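Local atomic coordinates of dual specificity protein phosphatase 8 (Homo sapiens, PDB entry 4JMK), a protein that probably removes phosphate from tyrosine, serine and threonine residues of mitogen-activated protein kinases, thereby dampening their signalling. Residues A[45-48]-A[49-52]; A[70-73]-A[74-78]; A[98-101]-A[102-106]; A[107-111]-A[112-116]; A[138-141]-A[142-146]. The protein carries 1 engineered substitution. All blocks are in the same frame, centred on the assembly; numbering follows the deposited sequence.

Interaction 1 of 5, residues A[45-48]-A[49-52]; sequences ICES and RFMR
With CG anti to the backbone N (chi1 177°), Phe-50 sends its ring away from the turn that precedes it, while Glu-47 bends at its second torsion (chi2 63°) and brings its carboxylate back towards that ring. Glu-47 OE1 stops 3.9 Å from Phe-50 CD2, with the carboxylate and ring planes 67° apart; the meeting is a van der Waals touch and no stack. The backbone does the real holding. Two consecutive turns are closed by Arg-49 N donating to Cys-46 O at 2.9 Å and by Phe-50 N donating to Glu-47 O at 3.1 Å. In both, the donor stands well above the carbonyl plane, as expected of the tight three-residue spacing of a 3-10 turn. A water lies within hydrogen-bonding distance of both Glu-47 O and Phe-50 O and spans the mouth of the second turn. On the inner side, Ile-45 CG2 approaches Phe-50 CB at 4.3 Å. The turn delivers the chain into strand 50-52, an outermost strand of the sheet: Ile-45 packs on Val-32 and Phe-50 on Asn-34 of the adjacent parallel strand 29-34, while Met-51 faces helix 67-79.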
loop_
_atom_site.group_PDB
_atom_site.type_symbol
_atom_site.label_atom_id
_atom_site.label_comp_id
_atom_site.label_asym_id
_atom_site.label_seq_id
_atom_site.Cartn_x
_atom_site.Cartn_y
_atom_site.Cartn_z
ATOM N N ILE A 45 -16.983 -6.240 -3.838
ATOM C CA ILE A 45 -16.353 -5.764 -2.605
ATOM C C ILE A 45 -17.295 -4.825 -1.838
ATOM O O ILE A 45 -17.906 -3.936 -2.438
ATOM C CB ILE A 45 -15.023 -5.005 -2.905
ATOM C CG1 ILE A 45 -13.970 -5.952 -3.502
ATOM C CG2 ILE A 45 -14.489 -4.343 -1.650
ATOM C CD1 ILE A 45 -13.591 -7.155 -2.581
ATOM N N CYS A 46 -17.397 -5.015 -0.518
ATOM C CA CYS A 46 -18.248 -4.180 0.354
ATOM C C CYS A 46 -17.688 -2.795 0.590
ATOM O O CYS A 46 -16.485 -2.634 0.816
ATOM C CB CYS A 46 -18.408 -4.847 1.725
ATOM S SG CYS A 46 -19.219 -6.432 1.635
ATOM N N GLU A 47 -18.559 -1.791 0.584
ATOM C CA GLU A 47 -18.120 -0.412 0.786
ATOM C C GLU A 47 -17.328 -0.232 2.080
ATOM O O GLU A 47 -16.333 0.502 2.118
ATOM C CB GLU A 47 -19.313 0.546 0.759
ATOM C CG GLU A 47 -18.905 2.015 0.721
ATOM C CD GLU A 47 -18.133 2.379 -0.545
ATOM O OE1 GLU A 47 -17.181 3.188 -0.455
ATOM O OE2 GLU A 47 -18.485 1.866 -1.633
ATOM N N SER A 48 -17.748 -0.917 3.139
ATOM C CA SER A 48 -17.072 -0.764 4.427
ATOM C C SER A 48 -15.679 -1.410 4.439
ATOM O O SER A 48 -14.903 -1.198 5.365
ATOM C CB SER A 48 -17.919 -1.355 5.560
ATOM O OG SER A 48 -18.062 -2.755 5.411
ATOM N N ARG A 49 -15.377 -2.214 3.424
ATOM C CA ARG A 49 -14.069 -2.849 3.311
ATOM C C ARG A 49 -13.281 -2.268 2.133
ATOM O O ARG A 49 -12.393 -2.917 1.573
ATOM C CB ARG A 49 -14.243 -4.360 3.159
ATOM C CG ARG A 49 -14.840 -5.018 4.415
ATOM C CD ARG A 49 -15.289 -6.436 4.125
ATOM N NE ARG A 49 -15.636 -7.183 5.331
ATOM C CZ ARG A 49 -16.808 -7.114 5.961
ATOM N NH1 ARG A 49 -17.774 -6.305 5.522
ATOM N NH2 ARG A 49 -17.009 -7.852 7.048
ATOM N N PHE A 50 -13.609 -1.033 1.775
ATOM C CA PHE A 50 -12.996 -0.390 0.619
ATOM C C PHE A 50 -12.496 0.994 0.979
ATOM O O PHE A 50 -13.195 1.743 1.657
ATOM C CB PHE A 50 -14.023 -0.254 -0.508
ATOM C CG PHE A 50 -13.497 0.476 -1.720
ATOM C CD1 PHE A 50 -12.672 -0.180 -2.637
ATOM C CD2 PHE A 50 -13.802 1.815 -1.929
ATOM C CE1 PHE A 50 -12.182 0.486 -3.747
ATOM C CE2 PHE A 50 -13.314 2.488 -3.046
ATOM C CZ PHE A 50 -12.501 1.820 -3.950
ATOM N N MET A 51 -11.304 1.344 0.504
ATOM C CA MET A 51 -10.790 2.703 0.685
ATOM C C MET A 51 -10.089 3.162 -0.577
ATOM O O MET A 51 -9.279 2.424 -1.138
ATOM C CB MET A 51 -9.808 2.764 1.856
ATOM C CG MET A 51 -9.113 4.129 1.980
ATOM S SD MET A 51 -7.897 4.158 3.312
ATOM C CE MET A 51 -7.076 5.727 2.977
ATOM N N ARG A 52 -10.398 4.375 -1.028
ATOM C CA ARG A 52 -9.702 4.957 -2.179
ATOM C C ARG A 52 -8.662 5.979 -1.719
ATOM O O ARG A 52 -8.942 6.789 -0.837
ATOM C CB ARG A 52 -10.695 5.637 -3.133
ATOM C CG ARG A 52 -10.032 6.231 -4.400
ATOM C CD ARG A 52 -11.045 6.765 -5.438
ATOM N NE ARG A 52 -11.972 5.736 -5.916
ATOM C CZ ARG A 52 -11.707 4.873 -6.899
ATOM N NH1 ARG A 52 -10.533 4.899 -7.530
ATOM N NH2 ARG A 52 -12.621 3.986 -7.263
HETATM O O HOH W 1 -15.606 3.110 1.933
#

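Interaction 2 of 5, residues A[70-73]-A[74-78]; sequences SIEF and IDKAK
Helix 67-79 is the helical limb of a beta-alpha-beta crossover in the phosphatase catalytic domain, joining strand 50-52 to the parallel strand 83-87, and two of its i to i+4 pairs, Ile-71 with Asp-75 and Glu-72 with Lys-76, show how one helix serves two environments. The frame is regular: Ile-74 N donates to Ser-70 O at 3.0 Å, Asp-75 N to Ile-71 O at 2.9 Å, and the next two amides continue the ladder. Ile-71 and Asp-75 run side by side in the same direction, and the CG2 branch of the isoleucine lies 3.8 Å from Asp-75 OD2. The other carboxylate oxygen, OD1, is turned to the hydroxyl of Tyr-102 on helix 94-107, a hydrogen bond that fixes the rotation of the group. On the buried flank, Ile-74 places CG1 anti to its own carbonyl carbon (chi1 -67°), which lays the branch back over the preceding turn, CG1 resting 3.5 Å from Ser-70 O. Ile-74, Phe-73 and Ala-77 all press on Val-84 of the central strand. The solvent flank carries the charges. Glu-72 and Lys-76 extend alongside each other, aliphatic portions in parallel, yet Glu-72 OE2 and Lys-76 NZ remain 4.2 Å apart, opposite charges too distant for a salt bridge.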
loop_
_atom_site.group_PDB
_atom_site.type_symbol
_atom_site.label_atom_id
_atom_site.label_comp_id
_atom_site.label_asym_id
_atom_site.label_seq_id
_atom_site.Cartn_x
_atom_site.Cartn_y
_atom_site.Cartn_z
ATOM N N SER A 70 -3.932 5.156 5.074
ATOM C CA SER A 70 -3.755 3.894 4.344
ATOM C C SER A 70 -3.244 2.794 5.271
ATOM O O SER A 70 -3.736 1.666 5.268
ATOM C CB SER A 70 -2.739 4.095 3.212
ATOM O OG SER A 70 -3.176 5.067 2.277
ATOM N N ILE A 71 -2.252 3.128 6.085
ATOM C CA ILE A 71 -1.725 2.180 7.058
ATOM C C ILE A 71 -2.787 1.753 8.087
ATOM O O ILE A 71 -2.907 0.567 8.410
ATOM C CB ILE A 71 -0.448 2.762 7.704
ATOM C CG1 ILE A 71 0.663 2.813 6.648
ATOM C CG2 ILE A 71 0.006 1.960 8.925
ATOM C CD1 ILE A 71 1.917 3.578 7.096
ATOM N N GLU A 72 -3.557 2.710 8.593
ATOM C CA GLU A 72 -4.679 2.421 9.489
ATOM C C GLU A 72 -5.681 1.428 8.856
ATOM O O GLU A 72 -6.138 0.481 9.509
ATOM C CB GLU A 72 -5.379 3.743 9.844
ATOM C CG GLU A 72 -6.604 3.619 10.735
ATOM C CD GLU A 72 -7.428 4.909 10.783
ATOM O OE1 GLU A 72 -7.438 5.577 11.840
ATOM O OE2 GLU A 72 -8.076 5.251 9.766
ATOM N N PHE A 73 -6.010 1.647 7.586
ATOM C CA PHE A 73 -6.914 0.756 6.858
ATOM C C PHE A 73 -6.358 -0.666 6.798
ATOM O O PHE A 73 -7.085 -1.646 7.037
ATOM C CB PHE A 73 -7.145 1.298 5.441
ATOM C CG PHE A 73 -8.120 0.478 4.614
ATOM C CD1 PHE A 73 -9.491 0.518 4.875
ATOM C CD2 PHE A 73 -7.663 -0.315 3.569
ATOM C CE1 PHE A 73 -10.390 -0.232 4.107
ATOM C CE2 PHE A 73 -8.547 -1.072 2.799
ATOM C CZ PHE A 73 -9.925 -1.024 3.064
ATOM N N ILE A 74 -5.078 -0.787 6.454
ATOM C CA ILE A 74 -4.443 -2.102 6.376
ATOM C C ILE A 74 -4.463 -2.768 7.746
ATOM O O ILE A 74 -4.731 -3.974 7.847
ATOM C CB ILE A 74 -2.994 -2.012 5.824
ATOM C CG1 ILE A 74 -3.022 -1.582 4.347
ATOM C CG2 ILE A 74 -2.242 -3.354 6.001
ATOM C CD1 ILE A 74 -1.676 -1.108 3.826
ATOM N N ASP A 75 -4.216 -1.995 8.804
ATOM C CA ASP A 75 -4.293 -2.564 10.156
ATOM C C ASP A 75 -5.722 -2.927 10.592
ATOM O O ASP A 75 -5.911 -3.811 11.436
ATOM C CB ASP A 75 -3.615 -1.639 11.170
ATOM C CG ASP A 75 -2.099 -1.692 11.066
ATOM O OD1 ASP A 75 -1.568 -2.783 10.750
ATOM O OD2 ASP A 75 -1.443 -0.653 11.301
ATOM N N LYS A 76 -6.732 -2.263 10.033
ATOM C CA LYS A 76 -8.106 -2.672 10.336
ATOM C C LYS A 76 -8.361 -4.084 9.815
ATOM O O LYS A 76 -9.004 -4.894 10.488
ATOM C CB LYS A 76 -9.131 -1.713 9.739
ATOM C CG LYS A 76 -9.202 -0.367 10.420
ATOM C CD LYS A 76 -10.367 0.446 9.839
ATOM C CE LYS A 76 -10.398 1.878 10.356
ATOM N NZ LYS A 76 -11.449 2.698 9.653
ATOM N N ALA A 77 -7.857 -4.377 8.618
ATOM C CA ALA A 77 -7.938 -5.729 8.065
ATOM C C ALA A 77 -7.186 -6.726 8.948
ATOM O O ALA A 77 -7.714 -7.789 9.296
ATOM C CB ALA A 77 -7.401 -5.762 6.624
ATOM N N LYS A 78 -5.957 -6.370 9.318
ATOM C CA LYS A 78 -5.125 -7.198 10.193
ATOM C C LYS A 78 -5.842 -7.531 11.514
ATOM O O LYS A 78 -5.802 -8.669 11.977
ATOM C CB LYS A 78 -3.801 -6.473 10.473
ATOM C CG LYS A 78 -2.674 -7.355 11.019
ATOM C CD LYS A 78 -1.520 -6.505 11.518
ATOM C CE LYS A 78 -0.342 -7.365 11.979
ATOM N NZ LYS A 78 -0.690 -8.307 13.093
#

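Interaction 3 of 5, residues A[98-101]-A[102-106]; sequences IAIA and YIMKT
Apolar contact across this helical turn is slight and centres on Met-104, whose SD lies 4.3 Å from the CG2 branch of Ile-100. The thioether chain folds back over the preceding turn because CG stands beside the backbone N (chi1 -77°), and CG comes to rest 3.4 Å from Ile-100 O. Ile-103 behaves alike one position earlier, its CG1 lying 3.6 Å from Ala-99 O.

Backbone hydrogen bonds supply the rigid part. Four successive i to i+4 bonds run from Tyr-102 N to Ile-98 O through Lys-105 N to Ala-101 O, the last at 3.0 Å and nearly straight at 169°.

A side-chain hydrogen bond adds to this ladder. Thr-106 OG1 donates to Tyr-102 O at 2.8 Å, a bond in which the hydroxyl and the threonine's own amide reach the carbonyl from opposite faces of its plane. That oxygen is therefore gripped twice, and the hydroxyl oxygen also sits above one face of the Tyr-102 ring, towards its rim.

Helix 94-107 follows the phosphate-binding loop of the fold, and Ile-98 lies about 8 Å, side chain to side chain, from the engineered Ser-88, at the predicted phosphocysteine position. Around the helix, Tyr-102 faces helix 67-79, Ile-100 and Ile-103 pack on Val-118 of helix 111-121, and Met-104 and Lys-105 reach helix 129-148.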
loop_
_atom_site.group_PDB
_atom_site.type_symbol
_atom_site.label_atom_id
_atom_site.label_comp_id
_atom_site.label_asym_id
_atom_site.label_seq_id
_atom_site.Cartn_x
_atom_site.Cartn_y
_atom_site.Cartn_z
ATOM N N ILE A 98 2.715 2.662 -1.172
ATOM C CA ILE A 98 1.934 2.467 0.056
ATOM C C ILE A 98 2.379 1.223 0.824
ATOM O O ILE A 98 2.574 1.280 2.047
ATOM C CB ILE A 98 0.424 2.453 -0.239
ATOM C CG1 ILE A 98 -0.013 3.864 -0.639
ATOM C CG2 ILE A 98 -0.391 1.958 0.989
ATOM C CD1 ILE A 98 -1.434 3.956 -1.216
ATOM N N ALA A 99 2.570 0.110 0.112
ATOM C CA ALA A 99 3.060 -1.123 0.735
ATOM C C ALA A 99 4.407 -0.905 1.411
ATOM O O ALA A 99 4.645 -1.413 2.522
ATOM C CB ALA A 99 3.170 -2.233 -0.299
ATOM N N ILE A 100 5.291 -0.168 0.743
ATOM C CA ILE A 100 6.621 0.110 1.313
ATOM C C ILE A 100 6.486 0.917 2.591
ATOM O O ILE A 100 7.113 0.586 3.595
ATOM C CB ILE A 100 7.557 0.833 0.305
ATOM C CG1 ILE A 100 7.838 -0.098 -0.877
ATOM C CG2 ILE A 100 8.884 1.216 0.978
ATOM C CD1 ILE A 100 8.379 0.599 -2.126
ATOM N N ALA A 101 5.670 1.968 2.567
ATOM C CA ALA A 101 5.450 2.767 3.776
ATOM C C ALA A 101 4.879 1.926 4.924
ATOM O O ALA A 101 5.232 2.125 6.090
ATOM C CB ALA A 101 4.536 3.957 3.472
ATOM N N TYR A 102 3.983 0.994 4.607
ATOM C CA TYR A 102 3.395 0.164 5.650
ATOM C C TYR A 102 4.462 -0.661 6.367
ATOM O O TYR A 102 4.444 -0.801 7.596
ATOM C CB TYR A 102 2.318 -0.767 5.073
ATOM C CG TYR A 102 1.719 -1.645 6.143
ATOM C CD1 TYR A 102 0.705 -1.170 6.969
ATOM C CD2 TYR A 102 2.186 -2.936 6.353
ATOM C CE1 TYR A 102 0.168 -1.975 7.978
ATOM C CE2 TYR A 102 1.653 -3.743 7.353
ATOM C CZ TYR A 102 0.648 -3.251 8.153
ATOM O OH TYR A 102 0.122 -4.046 9.144
ATOM N N ILE A 103 5.387 -1.218 5.597
ATOM C CA ILE A 103 6.452 -2.025 6.178
ATOM C C ILE A 103 7.390 -1.158 6.987
ATOM O O ILE A 103 7.824 -1.546 8.079
ATOM C CB ILE A 103 7.200 -2.802 5.088
ATOM C CG1 ILE A 103 6.264 -3.869 4.521
ATOM C CG2 ILE A 103 8.443 -3.472 5.627
ATOM C CD1 ILE A 103 6.745 -4.428 3.248
ATOM N N MET A 104 7.684 0.032 6.471
ATOM C CA MET A 104 8.526 0.979 7.209
ATOM C C MET A 104 7.985 1.277 8.605
ATOM O O MET A 104 8.692 1.168 9.603
ATOM C CB MET A 104 8.595 2.300 6.453
ATOM C CG MET A 104 9.512 2.303 5.270
ATOM S SD MET A 104 9.351 3.842 4.338
ATOM C CE MET A 104 10.054 4.951 5.538
ATOM N N LYS A 105 6.724 1.674 8.666
ATOM C CA LYS A 105 6.116 2.054 9.925
ATOM C C LYS A 105 5.934 0.854 10.844
ATOM O O LYS A 105 6.184 0.955 12.040
ATOM C CB LYS A 105 4.773 2.728 9.671
ATOM C CG LYS A 105 4.142 3.339 10.922
ATOM C CD LYS A 105 2.879 4.114 10.565
ATOM C CE LYS A 105 2.176 4.631 11.790
ATOM N NZ LYS A 105 3.130 5.298 12.684
ATOM N N THR A 106 5.496 -0.278 10.293
ATOM C CA THR A 106 5.176 -1.438 11.124
ATOM C C THR A 106 6.424 -2.042 11.748
ATOM O O THR A 106 6.429 -2.400 12.926
ATOM C CB THR A 106 4.463 -2.517 10.300
ATOM O OG1 THR A 106 3.213 -1.997 9.829
ATOM C CG2 THR A 106 4.214 -3.759 11.140
#

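Interaction 4 of 5, residues A[107-111]-A[112-116]; sequences MGMSS and DDAYR
Met-109 and Asp-113 meet closely at the start of helix 111-121: their side chains cross at about a right angle, and Met-109 CG touches Asp-113 CB at 3.4 Å. With CG anti to the backbone N (chi1 -154°) and a bend at the last torsion, the methionine places SD against the first turn, 4.2 Å from Ala-114 CB. The inner side of this junction is sealed further by Met-109 on Ile-103 and Ala-114 on Met-104, both of helix 94-107.

Between the packed and the wet side stands Ser-110, the N-cap residue. Its OG accepts from Asp-113 N at 3.1 Å and 163°, occupying an amide that the helix itself cannot serve, while Ser-110 O takes Ala-114 N as the first helical bond. In a capping box the third helical residue would return the favour to the cap amide directly; here a water does it, accepting from Ser-110 N at 2.9 Å and donating to Asp-113 OD2 at 2.6 Å. The Met-109 to Ala-114 contact occupies the positions of a hydrophobic staple around this cap.

Outward, the grip is looser and largely electrostatic. Arg-116 reaches back so that NH2 lies 2.9 Å from Asp-113 OD1, but the oxygen is well out of the guanidinium plane, a salt bridge of charges without an N-H aimed at it. Of the side chain of solvent-exposed Asp-112, CB is the atom nearest Ser-110 OG, at 3.8 Å.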
loop_
_atom_site.group_PDB
_atom_site.type_symbol
_atom_site.label_atom_id
_atom_site.label_comp_id
_atom_site.label_asym_id
_atom_site.label_seq_id
_atom_site.Cartn_x
_atom_site.Cartn_y
_atom_site.Cartn_z
ATOM N N MET A 107 7.485 -2.148 10.958
ATOM C CA MET A 107 8.688 -2.839 11.414
ATOM C C MET A 107 9.783 -1.894 11.911
ATOM O O MET A 107 10.768 -2.339 12.509
ATOM C CB MET A 107 9.229 -3.736 10.299
ATOM C CG MET A 107 8.280 -4.862 9.914
ATOM S SD MET A 107 7.972 -5.930 11.344
ATOM C CE MET A 107 9.599 -6.640 11.511
ATOM N N GLY A 108 9.623 -0.596 11.681
ATOM C CA GLY A 108 10.677 0.342 12.046
ATOM C C GLY A 108 11.867 0.142 11.126
ATOM O O GLY A 108 13.026 0.340 11.510
ATOM N N MET A 109 11.557 -0.263 9.900
ATOM C CA MET A 109 12.538 -0.517 8.855
ATOM C C MET A 109 12.866 0.787 8.126
ATOM O O MET A 109 11.992 1.653 7.969
ATOM C CB MET A 109 11.919 -1.500 7.859
ATOM C CG MET A 109 12.910 -2.326 7.100
ATOM S SD MET A 109 12.119 -3.658 6.172
ATOM C CE MET A 109 11.410 -4.592 7.523
ATOM N N SER A 110 14.112 0.925 7.670
ATOM C CA SER A 110 14.519 2.122 6.931
ATOM C C SER A 110 13.849 2.087 5.569
ATOM O O SER A 110 13.390 1.022 5.129
ATOM C CB SER A 110 16.037 2.173 6.747
ATOM O OG SER A 110 16.466 1.242 5.763
ATOM N N SER A 111 13.781 3.237 4.900
ATOM C CA SER A 111 13.125 3.273 3.598
ATOM C C SER A 111 13.873 2.405 2.590
ATOM O O SER A 111 13.242 1.743 1.761
ATOM C CB SER A 111 12.939 4.712 3.098
ATOM O OG SER A 111 14.174 5.409 3.047
ATOM N N ASP A 112 15.209 2.382 2.672
ATOM C CA ASP A 112 16.002 1.472 1.843
ATOM C C ASP A 112 15.611 0.003 2.030
ATOM O O ASP A 112 15.421 -0.734 1.058
ATOM C CB ASP A 112 17.505 1.626 2.149
ATOM C CG ASP A 112 18.039 3.029 1.838
ATOM O OD1 ASP A 112 17.608 3.607 0.823
ATOM O OD2 ASP A 112 18.905 3.548 2.589
ATOM N N ASP A 113 15.524 -0.438 3.282
ATOM C CA ASP A 113 15.251 -1.841 3.538
ATOM C C ASP A 113 13.802 -2.193 3.173
ATOM O O ASP A 113 13.522 -3.265 2.625
ATOM C CB ASP A 113 15.545 -2.172 5.003
ATOM C CG ASP A 113 17.037 -2.230 5.305
ATOM O OD1 ASP A 113 17.838 -2.386 4.360
ATOM O OD2 ASP A 113 17.403 -2.130 6.497
ATOM N N ALA A 114 12.870 -1.286 3.454
ATOM C CA ALA A 114 11.469 -1.562 3.127
ATOM C C ALA A 114 11.249 -1.613 1.617
ATOM O O ALA A 114 10.490 -2.455 1.123
ATOM C CB ALA A 114 10.560 -0.536 3.766
ATOM N N TYR A 115 11.916 -0.719 0.886
ATOM C CA TYR A 115 11.869 -0.731 -0.583
ATOM C C TYR A 115 12.393 -2.072 -1.088
ATOM O O TYR A 115 11.769 -2.721 -1.935
ATOM C CB TYR A 115 12.710 0.438 -1.116
ATOM C CG TYR A 115 12.778 0.647 -2.619
ATOM C CD1 TYR A 115 11.912 0.002 -3.493
ATOM C CD2 TYR A 115 13.743 1.501 -3.161
ATOM C CE1 TYR A 115 11.999 0.217 -4.875
ATOM C CE2 TYR A 115 13.840 1.712 -4.529
ATOM C CZ TYR A 115 12.964 1.072 -5.375
ATOM O OH TYR A 115 13.063 1.288 -6.737
ATOM N N ARG A 116 13.535 -2.500 -0.556
ATOM C CA ARG A 116 14.125 -3.769 -0.975
ATOM C C ARG A 116 13.220 -4.960 -0.603
ATOM O O ARG A 116 13.118 -5.930 -1.365
ATOM C CB ARG A 116 15.520 -3.924 -0.349
ATOM C CG ARG A 116 16.349 -5.087 -0.875
ATOM C CD ARG A 116 17.688 -5.147 -0.140
ATOM N NE ARG A 116 17.484 -5.203 1.307
ATOM C CZ ARG A 116 18.443 -5.059 2.217
ATOM N NH1 ARG A 116 19.697 -4.846 1.839
ATOM N NH2 ARG A 116 18.145 -5.129 3.508
HETATM O O HOH W 2 16.073 -1.063 8.480
#

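Interaction 5 of 5, residues A[138-141]-A[142-146]; sequences YERS and LKLLA
Leu-142 lies over one face of the Tyr-138 ring, off-centre and towards its rim. Its CD1 methyl is 4.2 Å from the ring centroid, 29° off the normal, a CH-pi contact in which CE2 is the nearest ring atom. The other methyl, CD2, leans towards the hydroxyl end of the ring. That hydroxyl is tied to Asp-68, which holds the outer end of the ring. The two residues stand one helical turn apart; they meet because the tyrosine swings out with CG anti to the backbone N (chi1 -176°) while the leucine folds back, its CG beside its own N.

Glu-139 stands roughly perpendicular to Leu-142 and, curled at its second torsion (chi2 42°), drapes its carboxylate over the alkyl part of Lys-143. Glu-139 OE2 is modelled 3.1 Å from Lys-143 CG, short for such a pair and doubtful in detail on a strained, exposed lysine; Lys-143 NZ stays 5.1 Å from Glu-139 OE2, so no salt bridge forms.

Arg-140 slants across Leu-144, with NH1 4.0 Å from the CD1 methyl; its NE engages Glu-137, three residues back. In the backbone, Tyr-138 O is held twice, by Leu-142 N at 3.0 Å and by Ser-141 OG at 2.9 Å.

Buried Tyr-138, touching Ala-101 and Ile-71, opposes exposed Arg-140, Lys-143 and Leu-144: this is the division of an amphipathic helix, here the C-terminal helix 129-148 laid along the helical side of the phosphatase domain.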
loop_
_atom_site.group_PDB
_atom_site.type_symbol
_atom_site.label_atom_id
_atom_site.label_comp_id
_atom_site.label_asym_id
_atom_site.label_seq_id
_atom_site.Cartn_x
_atom_site.Cartn_y
_atom_site.Cartn_z
ATOM N N TYR A 138 8.519 10.807 4.688
ATOM C CA TYR A 138 7.661 10.106 5.639
ATOM C C TYR A 138 8.519 9.498 6.742
ATOM O O TYR A 138 8.201 9.617 7.932
ATOM C CB TYR A 138 6.836 9.036 4.913
ATOM C CG TYR A 138 5.841 8.301 5.795
ATOM C CD1 TYR A 138 4.836 8.992 6.464
ATOM C CD2 TYR A 138 5.899 6.913 5.942
ATOM C CE1 TYR A 138 3.918 8.320 7.274
ATOM C CE2 TYR A 138 4.986 6.233 6.751
ATOM C CZ TYR A 138 4.003 6.950 7.408
ATOM O OH TYR A 138 3.084 6.296 8.203
ATOM N N GLU A 139 9.632 8.874 6.356
ATOM C CA GLU A 139 10.525 8.276 7.342
ATOM C C GLU A 139 11.065 9.340 8.284
ATOM O O GLU A 139 11.190 9.122 9.498
ATOM C CB GLU A 139 11.700 7.584 6.653
ATOM C CG GLU A 139 12.675 6.919 7.608
ATOM C CD GLU A 139 11.996 6.170 8.748
ATOM O OE1 GLU A 139 10.980 5.469 8.523
ATOM O OE2 GLU A 139 12.491 6.290 9.887
ATOM N N ARG A 140 11.394 10.494 7.717
ATOM C CA ARG A 140 11.991 11.550 8.515
ATOM C C ARG A 140 11.000 11.976 9.586
ATOM O O ARG A 140 11.377 12.202 10.736
ATOM C CB ARG A 140 12.387 12.733 7.630
ATOM C CG ARG A 140 13.347 13.678 8.324
ATOM C CD ARG A 140 13.862 14.716 7.365
ATOM N NE ARG A 140 12.816 15.656 6.991
ATOM C CZ ARG A 140 12.481 16.720 7.714
ATOM N NH1 ARG A 140 13.102 16.978 8.864
ATOM N NH2 ARG A 140 11.527 17.531 7.286
ATOM N N SER A 141 9.726 12.043 9.209
ATOM C CA SER A 141 8.670 12.472 10.119
ATOM C C SER A 141 8.358 11.441 11.212
ATOM O O SER A 141 8.038 11.804 12.347
ATOM C CB SER A 141 7.406 12.847 9.331
ATOM O OG SER A 141 6.546 11.735 9.136
ATOM N N LEU A 142 8.447 10.158 10.871
ATOM C CA LEU A 142 8.268 9.099 11.860
ATOM C C LEU A 142 9.377 9.187 12.903
ATOM O O LEU A 142 9.141 8.998 14.104
ATOM C CB LEU A 142 8.271 7.719 11.188
ATOM C CG LEU A 142 7.099 7.315 10.277
ATOM C CD1 LEU A 142 7.420 6.005 9.593
ATOM C CD2 LEU A 142 5.783 7.206 11.048
ATOM N N LYS A 143 10.593 9.486 12.451
ATOM C CA LYS A 143 11.720 9.560 13.381
ATOM C C LYS A 143 11.577 10.719 14.370
ATOM O O LYS A 143 12.008 10.619 15.517
ATOM C CB LYS A 143 13.055 9.612 12.630
ATOM C CG LYS A 143 13.486 8.248 12.111
ATOM C CD LYS A 143 15.003 8.107 12.091
ATOM C CE LYS A 143 15.543 8.099 10.666
ATOM N NZ LYS A 143 16.727 8.994 10.507
ATOM N N LEU A 144 10.934 11.801 13.945
ATOM C CA LEU A 144 10.664 12.916 14.854
ATOM C C LEU A 144 9.498 12.624 15.812
ATOM O O LEU A 144 9.523 13.026 16.978
ATOM C CB LEU A 144 10.436 14.198 14.058
ATOM C CG LEU A 144 11.658 14.584 13.210
ATOM C CD1 LEU A 144 11.235 15.225 11.902
ATOM C CD2 LEU A 144 12.622 15.510 13.968
ATOM N N LEU A 145 8.485 11.918 15.323
ATOM C CA LEU A 145 7.397 11.444 16.181
ATOM C C LEU A 145 7.924 10.515 17.278
ATOM O O LEU A 145 7.544 10.636 18.452
ATOM C CB LEU A 145 6.331 10.732 15.339
ATOM C CG LEU A 145 5.026 11.489 15.068
ATOM C CD1 LEU A 145 5.192 12.989 15.296
ATOM C CD2 LEU A 145 4.500 11.199 13.656
ATOM N N ALA A 146 8.807 9.595 16.889
ATOM C CA ALA A 146 9.416 8.664 17.834
ATOM C C ALA A 146 10.244 9.411 18.872
ATOM O O ALA A 146 10.289 9.025 20.050
ATOM C CB ALA A 146 10.282 7.642 17.097
#

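Overall arrangement
All five contacts are local and follow one another in series, neither nesting nor crossing, and none closes a long loop; tertiary contacts between them tie the fold together. Interaction 1 turns the chain into edge strand 50-52, where Met-51 and the backbone of Arg-49 meet Phe-73 of interaction 2. Helix 67-79 then packs against helix 94-107, Ile-71 and Ile-74 bearing on the Tyr-102 ring of interaction 3. At the end of that helix, interaction 4 starts the next one, with Ala-114 seated on Ile-100 and Met-104. Interaction 5, on the last helix, closes the group: Tyr-138 touches Ile-71, Ala-101 and Lys-105, joining interactions 2 and 3.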